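PDB 5I0Y: periplasmic protein-probably involved in high-affinity Fe2+ transport from Escherichia coli F11, which binds copper in the periplasm and probably takes part in high-affinity iron uptake, where its copper site is required for iron transport. Local coordinates for residues H115-P118 and P119-G123. The protein carries 1 engineered substitution. Residues are numbered along the deposited sequence; the frame is centred on the assembly and turned at random.
Sequences HIEP and PSKAG
Strand 108-117 of the FetP beta sandwich gives way after Glu-117 to Pro-118 and Pro-119, where the chain bends into a tight turn and Lys-121 folds back on Glu-117. One backbone bond joins the two segments: Lys-121 N donates to Pro-118 O at 3.0 Å, nearly straight at the hydrogen (161°). Two consecutive prolines suit this exit, since neither has an N-H to continue the strand pairing and each ring restrains phi. Their shared trans peptide brings Pro-118 CB within 3.3 Å of Pro-119 CD. Pro-119 already has helical backbone angles, which start the bend, and Ser-120 leads a type I turn ending at Gly-123, whose positive phi glycine accepts easily. The bonds here are weak: Gly-123 N to Ser-120 O, and Ala-122 N and Gly-123 N to Pro-119 O. The OG of Ser-120 makes a van der Waals contact, 3.7 Å, with CG of Pro-118.

Lys-121 swings CG away from its own nitrogen (chi1 179°) and runs back toward the strand, laying CD over one face of the Glu-117 carboxylate, 3.3 Å from OE1. The chain then kinks at chi4 (76°), leaving NZ off the carboxylate plane and 3.9 Å from Glu-117 OE2, a long, probably weak salt bridge. Long, flexible side chains suit this solvent-facing side, where both also touch Thr-69 of strand 69-76.

The prolines are buried instead: Pro-118 packs on Trp-138, and Pro-119 on Leu-68 and Trp-137. Ser-120 meets Glu-30 of the second subunit, while Ile-116 leans on Phe-141 and Val-143 of strand 141-149, across strand 108-117 from strand 69-76.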
loop_
_atom_site.group_PDB
_atom_site.type_symbol
_atom_site.label_atom_id
_atom_site.label_comp_id
_atom_site.label_asym_id
_atom_site.label_seq_id
_atom_site.Cartn_x
_atom_site.Cartn_y
_atom_site.Cartn_z
ATOM N N HIS B 115 -9.841 -2.739 14.288
ATOM C CA HIS B 115 -11.042 -2.867 13.439
ATOM C C HIS B 115 -10.619 -2.712 12.012
ATOM O O HIS B 115 -10.189 -1.623 11.621
ATOM C CB HIS B 115 -12.071 -1.797 13.806
ATOM C CG HIS B 115 -12.288 -1.641 15.296
ATOM N ND1 HIS B 115 -12.900 -2.593 16.038
ATOM C CD2 HIS B 115 -11.953 -0.611 16.173
ATOM C CE1 HIS B 115 -12.959 -2.193 17.319
ATOM N NE2 HIS B 115 -12.378 -0.980 17.408
ATOM N N ILE B 116 -10.686 -3.799 11.240
ATOM C CA ILE B 116 -10.061 -3.849 9.909
ATOM C C ILE B 116 -11.092 -3.952 8.789
ATOM O O ILE B 116 -12.004 -4.786 8.833
ATOM C CB ILE B 116 -9.076 -5.027 9.853
ATOM C CG1 ILE B 116 -8.075 -4.870 10.991
ATOM C CG2 ILE B 116 -8.318 -5.048 8.526
ATOM C CD1 ILE B 116 -7.131 -6.021 11.144
ATOM N N GLU B 117 -10.929 -3.108 7.775
ATOM C CA GLU B 117 -11.775 -3.148 6.586
ATOM C C GLU B 117 -10.898 -3.426 5.372
ATOM O O GLU B 117 -9.747 -2.982 5.332
ATOM C CB GLU B 117 -12.517 -1.817 6.419
ATOM C CG GLU B 117 -13.662 -1.674 7.405
ATOM C CD GLU B 117 -14.148 -0.247 7.522
ATOM O OE1 GLU B 117 -13.328 0.640 7.836
ATOM O OE2 GLU B 117 -15.354 -0.004 7.318
ATOM N N PRO B 118 -11.422 -4.172 4.387
ATOM C CA PRO B 118 -10.613 -4.656 3.274
ATOM C C PRO B 118 -10.224 -3.561 2.273
ATOM O O PRO B 118 -10.767 -2.456 2.305
ATOM C CB PRO B 118 -11.510 -5.723 2.621
ATOM C CG PRO B 118 -12.889 -5.214 2.899
ATOM C CD PRO B 118 -12.814 -4.663 4.293
ATOM N N PRO B 119 -9.286 -3.889 1.379
ATOM C CA PRO B 119 -8.721 -2.904 0.453
ATOM C C PRO B 119 -9.729 -2.232 -0.477
ATOM O O PRO B 119 -9.459 -1.133 -0.959
ATOM C CB PRO B 119 -7.691 -3.726 -0.323
ATOM C CG PRO B 119 -7.256 -4.758 0.663
ATOM C CD PRO B 119 -8.535 -5.157 1.333
ATOM N N SER B 120 -10.881 -2.862 -0.707
ATOM C CA SER B 120 -11.924 -2.220 -1.499
ATOM C C SER B 120 -12.311 -0.856 -0.932
ATOM O O SER B 120 -12.623 0.072 -1.681
ATOM C CB SER B 120 -13.149 -3.134 -1.588
ATOM O OG SER B 120 -13.545 -3.549 -0.301
ATOM N N LYS B 121 -12.303 -0.698 0.385
ATOM C CA LYS B 121 -12.794 0.548 0.955
ATOM C C LYS B 121 -11.919 1.757 0.590
ATOM O O LYS B 121 -12.424 2.857 0.311
ATOM C CB LYS B 121 -12.994 0.414 2.468
ATOM C CG LYS B 121 -13.488 1.700 3.129
ATOM C CD LYS B 121 -13.622 1.535 4.629
ATOM C CE LYS B 121 -14.014 2.850 5.265
ATOM N NZ LYS B 121 -15.449 3.127 5.023
ATOM N N ALA B 122 -10.610 1.551 0.578
ATOM C CA ALA B 122 -9.657 2.632 0.334
ATOM C C ALA B 122 -9.284 2.751 -1.134
ATOM O O ALA B 122 -8.401 3.538 -1.479
ATOM C CB ALA B 122 -8.403 2.451 1.203
ATOM N N GLY B 123 -9.933 1.979 -2.002
ATOM C CA GLY B 123 -9.798 2.209 -3.440
ATOM C C GLY B 123 -8.960 1.231 -4.246
ATOM O O GLY B 123 -8.619 1.517 -5.403
#